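PDB 3LLW: geranyltranstransferase (IspA) from Helicobacter pylori, which is probably a magnesium-dependent prenyltransferase of the FPP/GGPP synthase family that joins isoprenoid diphosphates into longer chains. Local coordinates for residues P6-Y11 with L289-N294; I149-A154 with L197-V202; L192-L197 with F218-G223. All coordinates share one frame; numbering follows the deposited sequence.

Contact 1 of 3, residues P6-Y11 with L289-N294; sequences PNLSFY and LQENLN. With SO4 (sulfate ion), chain E.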
# COMPACT_ATOMS: atom_id res chain seq x y z
N PRO A 6 3.47 -22.47 -31.02
CA PRO A 6 2.88 -21.12 -31.12
C PRO A 6 2.49 -20.47 -29.79
O PRO A 6 2.82 -19.31 -29.58
CB PRO A 6 1.64 -21.34 -32.00
CG PRO A 6 1.96 -22.55 -32.79
CD PRO A 6 2.71 -23.43 -31.85
N ASN A 7 1.82 -21.23 -28.92
CA ASN A 7 1.47 -20.81 -27.57
C ASN A 7 2.66 -20.28 -26.75
O ASN A 7 2.59 -19.21 -26.16
CB ASN A 7 0.82 -21.99 -26.85
CG ASN A 7 0.53 -21.70 -25.39
OD1 ASN A 7 -0.33 -20.88 -25.07
ND2 ASN A 7 1.24 -22.40 -24.50
N LEU A 8 3.74 -21.05 -26.76
CA LEU A 8 4.94 -20.75 -26.00
C LEU A 8 5.73 -19.61 -26.64
O LEU A 8 6.45 -18.87 -25.96
CB LEU A 8 5.81 -22.00 -25.97
CG LEU A 8 6.87 -22.10 -24.87
CD1 LEU A 8 6.22 -21.89 -23.52
CD2 LEU A 8 7.57 -23.44 -24.94
N SER A 9 5.58 -19.49 -27.96
CA SER A 9 6.25 -18.45 -28.74
C SER A 9 5.56 -17.12 -28.52
O SER A 9 6.21 -16.07 -28.43
CB SER A 9 6.22 -18.81 -30.23
OG SER A 9 7.18 -18.07 -30.96
N PHE A 10 4.22 -17.18 -28.43
CA PHE A 10 3.39 -16.03 -28.15
C PHE A 10 3.67 -15.48 -26.75
O PHE A 10 3.73 -14.26 -26.55
CB PHE A 10 1.91 -16.41 -28.29
CG PHE A 10 0.96 -15.36 -27.81
CD1 PHE A 10 0.64 -14.27 -28.62
CD2 PHE A 10 0.37 -15.46 -26.55
CE1 PHE A 10 -0.25 -13.29 -28.18
CE2 PHE A 10 -0.52 -14.48 -26.10
CZ PHE A 10 -0.83 -13.39 -26.92
N TYR A 11 3.83 -16.39 -25.79
CA TYR A 11 4.10 -16.05 -24.41
C TYR A 11 5.46 -15.39 -24.23
O TYR A 11 5.57 -14.37 -23.55
CB TYR A 11 3.96 -17.29 -23.51
CG TYR A 11 4.63 -17.14 -22.16
CD1 TYR A 11 4.20 -16.18 -21.23
CD2 TYR A 11 5.69 -17.97 -21.79
CE1 TYR A 11 4.80 -16.04 -20.01
CE2 TYR A 11 6.30 -17.84 -20.56
CZ TYR A 11 5.85 -16.87 -19.67
OH TYR A 11 6.45 -16.73 -18.45
N LEU A 289 -1.28 -24.25 -20.28
CA LEU A 289 -0.81 -23.81 -18.97
C LEU A 289 0.39 -24.61 -18.51
O LEU A 289 1.41 -24.04 -18.06
CB LEU A 289 -1.95 -23.89 -17.94
CG LEU A 289 -1.71 -23.48 -16.47
CD1 LEU A 289 -1.17 -22.08 -16.33
CD2 LEU A 289 -2.98 -23.64 -15.65
N GLN A 290 0.28 -25.92 -18.65
CA GLN A 290 1.37 -26.81 -18.29
C GLN A 290 2.63 -26.47 -19.10
O GLN A 290 3.73 -26.50 -18.55
CB GLN A 290 0.96 -28.27 -18.50
CG GLN A 290 1.88 -29.30 -17.83
CD GLN A 290 3.12 -29.64 -18.66
OE1 GLN A 290 3.06 -29.69 -19.90
NE2 GLN A 290 4.24 -29.88 -17.99
N GLU A 291 2.43 -26.13 -20.37
CA GLU A 291 3.52 -25.87 -21.29
C GLU A 291 4.28 -24.59 -20.92
O GLU A 291 5.51 -24.58 -20.88
CB GLU A 291 3.00 -25.79 -22.72
CG GLU A 291 4.06 -25.75 -23.79
CD GLU A 291 3.50 -25.94 -25.20
OE1 GLU A 291 2.54 -25.21 -25.58
OE2 GLU A 291 4.01 -26.82 -25.92
N ASN A 292 3.53 -23.52 -20.64
CA ASN A 292 4.11 -22.24 -20.21
C ASN A 292 4.84 -22.34 -18.87
O ASN A 292 5.97 -21.87 -18.74
CB ASN A 292 3.04 -21.14 -20.16
CG ASN A 292 2.55 -20.73 -21.54
OD1 ASN A 292 2.97 -21.28 -22.55
ND2 ASN A 292 1.65 -19.75 -21.58
N LEU A 293 4.19 -22.97 -17.89
CA LEU A 293 4.80 -23.17 -16.59
C LEU A 293 6.05 -24.04 -16.64
O LEU A 293 7.08 -23.68 -16.08
CB LEU A 293 3.78 -23.70 -15.57
CG LEU A 293 2.68 -22.71 -15.15
CD1 LEU A 293 1.73 -23.35 -14.17
CD2 LEU A 293 3.28 -21.44 -14.57
N ASN A 294 5.95 -25.16 -17.36
CA ASN A 294 7.08 -26.08 -17.56
C ASN A 294 8.29 -25.37 -18.14
O ASN A 294 9.41 -25.56 -17.65
CB ASN A 294 6.64 -27.25 -18.44
CG ASN A 294 7.71 -28.31 -18.62
OD1 ASN A 294 8.25 -28.46 -19.71
ND2 ASN A 294 8.02 -29.05 -17.56
S SO4 E . -5.26 -24.86 -21.37
O1 SO4 E . -4.62 -25.67 -22.41
O2 SO4 E . -4.28 -24.53 -20.34
O3 SO4 E . -5.79 -23.64 -21.98
O4 SO4 E . -6.38 -25.63 -20.81
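Asn292, Glu291 and Asn7 build a polar meeting point where the first turns of helix 6-23 cross helix 287-301, the segment axes passing 9.7 Å apart. Asn7 supplies the centre. Its ND2 donates a hydrogen bond to OE1 of Glu291 at 3.3 Å, and the acceptor lies somewhat out of the amide plane. Glu291 answers with the anti lone pair of OE1; its chain, extended beyond CG, carries the carboxylate out to Asn7, and the last torsion turns it nearly coplanar with the amide as the two side chains slide past one another. The same ND2 lies 2.8 Å from OD1 of Asn292, with the two amide planes only 5° apart.

Asn292, which loses the most surface here, folds its CG back beside the backbone N (chi1 -70°). Its amide is thereby laid against Tyr11, ND2 approaching CB of Tyr11 at 3.9 Å, with ring and amide planes inclined by 20°. Leu8 covers another part of the amide, placing CD1 at 3.4 Å from Asn292 OD1. Polar ends are also engaged by helix 51-63: Asn292 ND2 bonds to Ala58 O and Tyr11 OH to Lys54 O. At the start of helix 287-301, Leu289 N holds a sulfate oxygen, O2, at 3.0 Å, and Leu288 N binds the same ion, probably a guest from the crystallisation liquor.

The contact is a worked example of buried amides where the start of one helix meets the early turns of another: Asn292 and Tyr11 find polar partners on helix 51-63, so the fit probably depends on direction as well as on packing.

Contact 2 of 3, residues I149-A154 with L197-V202; sequences IKILSA and LIMGLV
With chi1 at -67°, Ile151 directs CG2 at Met199 and Ile198, and its longer branch, ending in CD1, at Val202. Met199 sets its own CG anti to the carbonyl carbon; this torsion and the extended chi2 carry SD to Leu152, and the bend at chi3 (82°) folds CE against the same leucine. These choices divide the methionine between two neighbours. Its CG sits 3.7 Å from CG2 of Ile151, the two side chains passing in opposite directions, whereas SD rests 3.8 Å from CD1 of Leu152, and CE lies near CB and CD1 of that leucine.

The segments belong to helices 142-156 and 178-204; the axes of the two segments run nearly antiparallel (171°) and approach to 10.1 Å. The helices form part of the all-helical bundle of the prenyl synthase fold, and the pairing illustrates how a helix-helix interface can rest on a few apolar side chains, a methionine among them. Ile151, the residue most covered here, spans the seam: CG2 meets CD1 of Ile198 at 3.9 Å, and CD1 reaches CG2 of Val202 at 3.8 Å. Ile198 also packs on Phe212 and Leu215 of helix 209-236. Leu152 in turn touches Phe132 and Leu135 of helix 117-137.

Helix 142-156 also belongs to the dimer interface, where Ile149 and Lys150 pack on Ser136 of the second subunit, and Ser153 and Ala154 on its Glu133. The hydroxyl of Ser153 is turned back into its own helix: OG donates to Ile149 O at 2.6 Å, reaching this carbonyl from the face opposite to that used by Ser153 N.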
# COMPACT_ATOMS: atom_id res chain seq x y z
N ILE A 149 -6.72 -7.17 -5.94
CA ILE A 149 -6.32 -6.36 -4.80
C ILE A 149 -6.35 -7.12 -3.48
O ILE A 149 -5.37 -7.04 -2.72
CB ILE A 149 -7.10 -5.03 -4.77
CG1 ILE A 149 -6.66 -4.15 -5.95
CG2 ILE A 149 -6.85 -4.28 -3.47
CD1 ILE A 149 -7.43 -2.85 -6.09
N LYS A 150 -7.44 -7.88 -3.23
CA LYS A 150 -7.53 -8.80 -2.07
C LYS A 150 -6.34 -9.75 -2.01
O LYS A 150 -5.78 -9.98 -0.93
CB LYS A 150 -8.78 -9.70 -2.15
CG LYS A 150 -10.14 -9.07 -2.00
CD LYS A 150 -11.18 -10.18 -1.76
CE LYS A 150 -12.60 -9.70 -1.92
NZ LYS A 150 -13.55 -10.73 -1.44
N ILE A 151 -5.99 -10.32 -3.16
CA ILE A 151 -4.87 -11.26 -3.25
C ILE A 151 -3.52 -10.59 -2.97
O ILE A 151 -2.78 -11.03 -2.10
CB ILE A 151 -4.85 -12.00 -4.60
CG1 ILE A 151 -6.07 -12.93 -4.71
CG2 ILE A 151 -3.56 -12.83 -4.76
CD1 ILE A 151 -6.26 -13.49 -6.08
N LEU A 152 -3.22 -9.51 -3.69
CA LEU A 152 -1.91 -8.84 -3.57
C LEU A 152 -1.67 -8.24 -2.18
O LEU A 152 -0.59 -8.41 -1.59
CB LEU A 152 -1.73 -7.79 -4.67
CG LEU A 152 -0.30 -7.23 -4.80
CD1 LEU A 152 0.67 -8.25 -5.43
CD2 LEU A 152 -0.30 -5.95 -5.60
N SER A 153 -2.68 -7.55 -1.66
CA SER A 153 -2.65 -7.01 -0.30
C SER A 153 -2.49 -8.06 0.80
O SER A 153 -1.69 -7.84 1.72
CB SER A 153 -3.88 -6.14 -0.03
OG SER A 153 -5.09 -6.90 -0.14
N ALA A 154 -3.23 -9.17 0.72
CA ALA A 154 -3.07 -10.27 1.70
C ALA A 154 -1.67 -10.88 1.70
O ALA A 154 -1.11 -11.15 2.75
CB ALA A 154 -4.09 -11.36 1.51
N LEU A 197 0.88 -16.21 -9.54
CA LEU A 197 0.23 -17.30 -10.27
C LEU A 197 -1.30 -17.21 -10.24
O LEU A 197 -1.92 -17.17 -11.30
CB LEU A 197 0.69 -18.66 -9.77
CG LEU A 197 2.13 -19.00 -10.12
CD1 LEU A 197 2.61 -20.08 -9.21
CD2 LEU A 197 2.26 -19.47 -11.56
N ILE A 198 -1.89 -17.11 -9.04
CA ILE A 198 -3.37 -17.02 -8.91
C ILE A 198 -3.99 -15.70 -9.37
O ILE A 198 -5.19 -15.64 -9.74
CB ILE A 198 -3.87 -17.42 -7.49
CG1 ILE A 198 -3.31 -16.46 -6.43
CG2 ILE A 198 -3.52 -18.87 -7.19
CD1 ILE A 198 -3.83 -16.68 -5.02
N MET A 199 -3.18 -14.64 -9.38
CA MET A 199 -3.59 -13.36 -9.94
C MET A 199 -3.68 -13.50 -11.46
O MET A 199 -4.49 -12.83 -12.09
CB MET A 199 -2.65 -12.20 -9.54
CG MET A 199 -2.85 -11.58 -8.12
SD MET A 199 -1.39 -10.56 -7.60
CE MET A 199 -1.85 -9.07 -8.48
N GLY A 200 -2.86 -14.40 -12.03
CA GLY A 200 -3.03 -14.83 -13.43
C GLY A 200 -4.38 -15.50 -13.73
O GLY A 200 -5.00 -15.23 -14.78
N LEU A 201 -4.84 -16.38 -12.84
CA LEU A 201 -6.15 -17.07 -13.03
C LEU A 201 -7.31 -16.08 -12.92
O LEU A 201 -8.12 -15.96 -13.83
CB LEU A 201 -6.34 -18.24 -12.05
CG LEU A 201 -7.68 -19.00 -12.11
CD1 LEU A 201 -7.97 -19.56 -13.51
CD2 LEU A 201 -7.73 -20.12 -11.10
N VAL A 202 -7.36 -15.37 -11.80
CA VAL A 202 -8.33 -14.31 -11.54
C VAL A 202 -8.45 -13.31 -12.70
O VAL A 202 -9.56 -13.08 -13.21
CB VAL A 202 -8.00 -13.61 -10.18
CG1 VAL A 202 -8.76 -12.29 -10.02
CG2 VAL A 202 -8.33 -14.53 -9.03

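Contact 3 of 3, residues L192-L197 with F218-G223; sequences LISASL and FGLKMG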
# COMPACT_ATOMS: atom_id res chain seq x y z
N LEU A 192 4.24 -14.19 -2.46
CA LEU A 192 4.13 -13.29 -3.62
C LEU A 192 4.25 -14.02 -4.98
O LEU A 192 3.65 -13.62 -5.99
CB LEU A 192 5.18 -12.17 -3.52
CG LEU A 192 5.08 -10.96 -4.46
CD1 LEU A 192 3.74 -10.27 -4.29
CD2 LEU A 192 6.26 -9.96 -4.29
N ILE A 193 5.03 -15.09 -4.99
CA ILE A 193 5.17 -15.98 -6.16
C ILE A 193 3.85 -16.76 -6.39
O ILE A 193 3.39 -16.90 -7.53
CB ILE A 193 6.39 -16.92 -5.92
CG1 ILE A 193 7.70 -16.14 -6.14
CG2 ILE A 193 6.35 -18.17 -6.80
CD1 ILE A 193 8.91 -16.95 -5.83
N SER A 194 3.23 -17.25 -5.32
CA SER A 194 1.95 -17.96 -5.49
C SER A 194 0.82 -16.96 -5.80
O SER A 194 -0.07 -17.27 -6.58
CB SER A 194 1.64 -18.91 -4.31
OG SER A 194 0.52 -18.53 -3.55
N ALA A 195 0.92 -15.75 -5.25
CA ALA A 195 -0.01 -14.65 -5.60
C ALA A 195 0.03 -14.30 -7.07
O ALA A 195 -1.03 -14.28 -7.72
CB ALA A 195 0.20 -13.41 -4.73
N SER A 196 1.24 -14.03 -7.59
CA SER A 196 1.48 -13.88 -9.06
C SER A 196 0.74 -14.94 -9.91
O SER A 196 0.04 -14.61 -10.86
CB SER A 196 2.97 -13.94 -9.37
OG SER A 196 3.72 -13.04 -8.55
N LEU A 197 0.88 -16.21 -9.54
CA LEU A 197 0.23 -17.30 -10.27
C LEU A 197 -1.30 -17.21 -10.24
O LEU A 197 -1.92 -17.17 -11.30
CB LEU A 197 0.69 -18.66 -9.77
CG LEU A 197 2.13 -19.00 -10.12
CD1 LEU A 197 2.61 -20.08 -9.21
CD2 LEU A 197 2.26 -19.47 -11.56
N PHE A 218 0.90 -24.83 -5.70
CA PHE A 218 2.03 -25.03 -6.60
C PHE A 218 3.07 -23.93 -6.42
O PHE A 218 4.26 -24.22 -6.29
CB PHE A 218 1.56 -25.07 -8.06
CG PHE A 218 2.68 -25.24 -9.05
CD1 PHE A 218 3.42 -26.42 -9.09
CD2 PHE A 218 2.99 -24.22 -9.94
CE1 PHE A 218 4.46 -26.58 -10.01
CE2 PHE A 218 4.02 -24.37 -10.86
CZ PHE A 218 4.75 -25.56 -10.90
N GLY A 219 2.58 -22.69 -6.37
CA GLY A 219 3.41 -21.51 -6.19
C GLY A 219 4.16 -21.48 -4.88
O GLY A 219 5.33 -21.09 -4.85
N LEU A 220 3.50 -21.92 -3.82
CA LEU A 220 4.14 -22.06 -2.52
C LEU A 220 5.31 -23.04 -2.58
O LEU A 220 6.40 -22.76 -2.04
CB LEU A 220 3.13 -22.52 -1.47
CG LEU A 220 2.62 -21.59 -0.36
CD1 LEU A 220 2.52 -20.12 -0.77
CD2 LEU A 220 1.27 -22.09 0.18
N LYS A 221 5.08 -24.17 -3.25
CA LYS A 221 6.08 -25.23 -3.38
C LYS A 221 7.23 -24.78 -4.27
O LYS A 221 8.40 -25.01 -3.96
CB LYS A 221 5.45 -26.49 -3.94
CG LYS A 221 6.10 -27.77 -3.47
CD LYS A 221 5.44 -28.99 -4.09
CE LYS A 221 5.10 -30.02 -3.03
NZ LYS A 221 6.16 -30.12 -1.96
N MET A 222 6.89 -24.13 -5.37
CA MET A 222 7.89 -23.64 -6.30
C MET A 222 8.71 -22.47 -5.74
O MET A 222 9.89 -22.33 -6.05
CB MET A 222 7.20 -23.25 -7.60
CG MET A 222 8.14 -22.71 -8.63
SD MET A 222 7.56 -21.08 -9.08
CE MET A 222 6.00 -21.56 -9.83
N GLY A 223 8.07 -21.63 -4.92
CA GLY A 223 8.73 -20.51 -4.28
C GLY A 223 9.75 -20.96 -3.26
O GLY A 223 10.80 -20.33 -3.11
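Ser194 and Gly219 bring two helices into direct backbone contact, their CA atoms 3.9 Å apart. Helices 178-204 and 209-236 follow each other in the chain as an antiparallel helical hairpin of the prenyl synthase bundle, and Gly219 and Gly223, four residues apart, give the second helix a GxxxG pattern on its contact face. The segment axes approach to 7.6 Å with directions 140° apart, a clear instance of glycine allowing close helix packing.

In the first shell, side chains of helix 178-204 lie directly on this glycine surface. Leu197 CD1 presses on CA of Gly219 at 3.4 Å, tighter than an ordinary carbon contact. Ser194 CB settles 3.6 Å from Gly219 C, against the peptide leading to Leu220. Ile193 uses both branches: CG2, anti to the backbone N, reaches Gly219 O at 3.7 Å, while CD1 lies 3.9 Å from CA of Gly223.

Met222 fills the side of the seam next to these branches. Bent at chi2 and chi3, its chain brings SD to Ile193 CG2 and CE to within 3.8 Å of Leu197 CD1, crossing both residues at a slant. Leu220 points its CB away from the seam, yet its CD1 returns toward Ser194 OG.

Further out, helix 51-63 backs the packing through Leu55, which meets Ile193 and Met222, and helix 287-301 through Leu293 and Leu297, which lie on Phe218, itself stacked with Trp214. Within the first helix, Ser196 turns its hydroxyl back along the backbone, so that Leu192 O receives two bonds from one residue, the routine one from Ser196 N and a second from Ser196 OG at 2.6 Å.

How the contacts relate
From the N terminus the chain enters contact 1 at once through helix 6-23, and that contact closes only near the C-terminal end, on helix 287-301, so its loop spans most of the protein and encloses the other two. Contact 2 opens on helix 142-156 and closes on helix 178-204. Before it closes, contact 3 has already begun on that same helix, ending later on helix 209-236; the two loops therefore cross, and they share Leu197. Packing links all three and joins the terminal helices to the central ones: Leu293 of contact 1 packs on Leu197 and Phe218, while Ile151 and Leu152 of contact 2 touch Ala195 and Leu192 of contact 3.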